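Local coordinates for acetylxylan esterase / glucomannan deacetylase (Cellvibrio japonicus, PDB 2WAA), which removes acetyl groups from acetylated xylan and glucomannan during the breakdown of plant cell wall polysaccharides, at residues A14-T26 against A32-T45. Residues are numbered along the deposited sequence; the frame is centred on the assembly and turned at random.
Sequences AASDPHIQVMGRT and ASLTFGYPGVSLST
Val22 packs beside Leu43 where strand 21-23 lies antiparallel to strand 42-45 in one sheet of the two-sheet N-terminal beta domain of this family 2 carbohydrate esterase. Gln21 and Ser44, then Met23 and Ser42, form hydrogen-bonded pairs. The middle pair, Val22 and Leu43, is non-hydrogen-bonded and turns its side chains inward. In one modelled conformer of Leu43, both methyls of Val22 rest on Leu43 CD2, CG1 at 3.8 Å. Val22 CG2 also reaches Leu34 CD1, 3.9 Å away on strand 34-36 of the other sheet, and Ala15 CB sits 3.9 Å from Leu34 CG. Leu34 therefore bridges the layers, with CD1 toward Val22 and CD2 between Ser16 CB and Thr26 OG1. Beyond it, Val41 CG1, anti to its own nitrogen (chi1 172°), covers one face of the Phe36 ring near its rim and touches Thr26 CG2 at 3.8 Å. On the face carrying Gln21 and Met23, Ser44 OG lies 3.4 Å from Gln21 CB, while Met23 reaches strand 177-183 of the catalytic domain. The backbones close to 4.3 Å between Gly24 CA and Val41 CA. At one end Ser16 N donates to Ala32 O (2.9 Å); at the other a water joins Arg25 O to Gly37 N. The extended Arg25 chain runs alongside Tyr38, guanidinium and ring planes 87° apart; its NH1 bonds the carbonyls of Tyr206 and Phe208, and Tyr38 OH that of Phe205. Paired backbone bonds thus fix the strand register, an aliphatic seam joins the two sheets, and the polar ends of Arg25 and Tyr38 tie this domain to the catalytic one.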
# COMPACT_ATOMS: atom_id res chain seq x y z
N ALA A 14 10.21 20.27 -8.38
CA ALA A 14 9.45 19.15 -8.97
C ALA A 14 9.16 18.07 -7.92
O ALA A 14 9.87 17.95 -6.90
CB ALA A 14 10.22 18.54 -10.16
N ALA A 15 8.13 17.27 -8.16
CA ALA A 15 7.79 16.19 -7.26
C ALA A 15 8.96 15.18 -7.12
O ALA A 15 9.17 14.60 -6.02
CB ALA A 15 6.52 15.49 -7.78
N SER A 16 9.65 14.97 -8.23
CA SER A 16 10.88 14.23 -8.24
C SER A 16 11.94 15.30 -8.01
O SER A 16 12.46 15.91 -8.92
CB SER A 16 11.07 13.52 -9.59
OG SER A 16 12.04 12.49 -9.49
N ASP A 17 12.15 15.61 -6.75
CA ASP A 17 13.30 16.38 -6.34
C ASP A 17 13.81 15.72 -5.04
O ASP A 17 13.02 15.13 -4.29
CB ASP A 17 12.80 17.81 -6.07
CG ASP A 17 13.87 18.71 -5.53
OD1 ASP A 17 14.37 19.54 -6.32
OD2 ASP A 17 14.23 18.57 -4.34
N PRO A 18 15.11 15.79 -4.80
CA PRO A 18 15.66 15.07 -3.64
C PRO A 18 15.14 15.56 -2.30
O PRO A 18 15.34 14.87 -1.31
CB PRO A 18 17.17 15.35 -3.71
CG PRO A 18 17.43 16.00 -4.95
CD PRO A 18 16.16 16.39 -5.66
N HIS A 19 14.53 16.75 -2.25
CA HIS A 19 13.97 17.22 -0.99
C HIS A 19 12.67 16.52 -0.65
O HIS A 19 12.23 16.58 0.49
CB HIS A 19 13.70 18.73 -1.00
CG HIS A 19 14.95 19.56 -1.09
ND1 HIS A 19 15.51 19.94 -2.29
CD2 HIS A 19 15.74 20.09 -0.13
CE1 HIS A 19 16.60 20.66 -2.08
NE2 HIS A 19 16.76 20.77 -0.77
N ILE A 20 12.06 15.87 -1.63
CA ILE A 20 10.79 15.17 -1.36
C ILE A 20 11.07 13.67 -1.18
O ILE A 20 11.54 12.98 -2.11
CB ILE A 20 9.78 15.42 -2.48
CG1 ILE A 20 9.42 16.90 -2.54
CG2 ILE A 20 8.49 14.60 -2.22
CD1 ILE A 20 8.65 17.21 -3.72
N GLN A 21 10.84 13.20 0.04
CA GLN A 21 10.96 11.79 0.40
C GLN A 21 9.78 11.01 -0.17
O GLN A 21 8.65 11.53 -0.20
CB GLN A 21 11.08 11.65 1.93
CG GLN A 21 11.47 10.18 2.35
CD GLN A 21 12.74 9.70 1.62
OE1 GLN A 21 12.68 9.16 0.52
NE2 GLN A 21 13.91 9.91 2.24
N VAL A 22 10.03 9.77 -0.62
CA VAL A 22 8.96 9.01 -1.24
C VAL A 22 9.05 7.61 -0.70
O VAL A 22 10.13 6.96 -0.74
CB VAL A 22 9.18 8.92 -2.74
CG1 VAL A 22 8.08 8.02 -3.40
CG2 VAL A 22 9.11 10.37 -3.35
N MET A 23 7.92 7.12 -0.21
CA MET A 23 7.86 5.72 0.22
C MET A 23 6.68 5.11 -0.54
O MET A 23 5.57 5.62 -0.45
CB MET A 23 7.61 5.64 1.74
CG MET A 23 7.60 4.13 2.24
SD MET A 23 7.22 4.11 4.00
CE MET A 23 5.44 4.37 4.05
N GLY A 24 6.91 4.04 -1.30
CA GLY A 24 5.80 3.45 -2.11
C GLY A 24 6.16 3.60 -3.58
O GLY A 24 7.04 4.39 -3.95
N ARG A 25 5.52 2.82 -4.44
CA ARG A 25 5.84 2.88 -5.86
C ARG A 25 5.35 4.14 -6.58
O ARG A 25 4.16 4.47 -6.55
CB ARG A 25 5.24 1.66 -6.55
CG ARG A 25 5.92 0.37 -6.06
CD ARG A 25 5.50 -0.85 -6.92
NE ARG A 25 6.10 -2.09 -6.43
CZ ARG A 25 5.90 -3.29 -7.01
NH1 ARG A 25 5.18 -3.38 -8.10
NH2 ARG A 25 6.46 -4.38 -6.51
N THR A 26 6.28 4.80 -7.28
CA THR A 26 5.93 5.96 -8.10
C THR A 26 6.57 5.82 -9.50
O THR A 26 7.64 5.20 -9.65
CB THR A 26 6.43 7.28 -7.45
OG1 THR A 26 7.88 7.24 -7.32
CG2 THR A 26 5.77 7.48 -6.07
N ALA A 32 9.30 15.50 -14.67
CA ALA A 32 9.72 15.34 -13.24
C ALA A 32 8.57 15.31 -12.24
O ALA A 32 8.79 15.43 -11.01
CB ALA A 32 10.79 16.43 -12.84
N SER A 33 7.33 15.14 -12.74
CA SER A 33 6.21 14.84 -11.84
C SER A 33 6.29 13.35 -11.44
O SER A 33 7.00 12.56 -12.11
CB SER A 33 4.87 15.18 -12.51
OG SER A 33 4.68 14.36 -13.66
N LEU A 34 5.56 12.98 -10.38
CA LEU A 34 5.42 11.57 -9.97
C LEU A 34 3.98 11.18 -10.09
O LEU A 34 3.06 11.92 -9.73
CB LEU A 34 5.82 11.39 -8.49
CG LEU A 34 7.27 11.73 -8.20
CD1 LEU A 34 7.40 11.51 -6.64
CD2 LEU A 34 8.15 10.82 -9.02
N THR A 35 3.78 9.95 -10.58
CA THR A 35 2.44 9.39 -10.67
C THR A 35 2.41 8.08 -9.89
O THR A 35 3.39 7.32 -9.92
CB THR A 35 2.03 9.17 -12.16
OG1 THR A 35 2.08 10.44 -12.84
CG2 THR A 35 0.60 8.68 -12.24
N PHE A 36 1.31 7.85 -9.19
CA PHE A 36 1.19 6.66 -8.39
C PHE A 36 -0.24 6.16 -8.30
O PHE A 36 -1.21 6.93 -8.45
CB PHE A 36 1.78 6.92 -6.98
CG PHE A 36 1.38 8.23 -6.36
CD1 PHE A 36 0.26 8.32 -5.53
CD2 PHE A 36 2.12 9.38 -6.63
CE1 PHE A 36 -0.13 9.53 -4.97
CE2 PHE A 36 1.76 10.61 -6.06
CZ PHE A 36 0.62 10.68 -5.22
N GLY A 37 -0.36 4.85 -8.07
CA GLY A 37 -1.65 4.20 -8.06
C GLY A 37 -1.87 3.30 -6.84
O GLY A 37 -3.01 3.11 -6.45
N TYR A 38 -0.82 2.72 -6.28
CA TYR A 38 -1.01 1.84 -5.12
C TYR A 38 -1.34 2.65 -3.87
O TYR A 38 -0.92 3.78 -3.75
CB TYR A 38 0.23 0.97 -4.86
CG TYR A 38 0.34 -0.14 -5.87
CD1 TYR A 38 -0.58 -1.20 -5.89
CD2 TYR A 38 1.35 -0.13 -6.83
CE1 TYR A 38 -0.48 -2.21 -6.83
CE2 TYR A 38 1.46 -1.18 -7.78
CZ TYR A 38 0.52 -2.19 -7.77
OH TYR A 38 0.61 -3.25 -8.68
N PRO A 39 -2.12 2.08 -2.94
CA PRO A 39 -2.45 2.87 -1.73
C PRO A 39 -1.23 2.92 -0.79
O PRO A 39 -0.31 2.10 -0.94
CB PRO A 39 -3.55 2.03 -1.04
CG PRO A 39 -3.23 0.61 -1.49
CD PRO A 39 -2.74 0.74 -2.94
N GLY A 40 -1.16 3.94 0.06
CA GLY A 40 -0.09 4.05 1.06
C GLY A 40 1.17 4.78 0.58
O GLY A 40 2.10 5.01 1.38
N VAL A 41 1.22 5.09 -0.72
CA VAL A 41 2.34 5.86 -1.27
C VAL A 41 2.36 7.18 -0.49
O VAL A 41 1.34 7.88 -0.39
CB VAL A 41 2.20 6.12 -2.76
CG1 VAL A 41 3.31 7.10 -3.25
CG2 VAL A 41 2.25 4.75 -3.53
N SER A 42 3.53 7.49 0.07
CA SER A 42 3.65 8.59 1.00
C SER A 42 4.79 9.52 0.55
O SER A 42 5.94 9.05 0.39
CB SER A 42 3.95 8.01 2.38
OG SER A 42 2.86 7.23 2.88
N LEU A 43 4.48 10.81 0.39
CA LEU A 43 5.46 11.80 -0.06
C LEU A 43 5.57 12.83 1.05
O LEU A 43 4.54 13.29 1.58
CB LEU A 43 5.01 12.48 -1.35
CG LEU A 43 4.43 11.61 -2.45
CD1 LEU A 43 4.17 12.41 -3.76
CD2 LEU A 43 5.35 10.52 -2.71
N SER A 44 6.80 13.17 1.42
CA SER A 44 6.96 14.02 2.60
C SER A 44 8.08 15.01 2.43
O SER A 44 9.05 14.76 1.71
CB SER A 44 7.18 13.19 3.90
OG SER A 44 8.26 12.23 3.80
N THR A 45 7.99 16.11 3.17
CA THR A 45 9.00 17.16 3.03
C THR A 45 8.99 17.91 4.36
O THR A 45 7.98 17.95 5.08
CB THR A 45 8.70 18.11 1.84
OG1 THR A 45 9.67 19.16 1.79
CG2 THR A 45 7.32 18.80 1.99
O HOH W 1 12.28 18.19 2.67
O HOH W 2 1.95 3.20 -7.57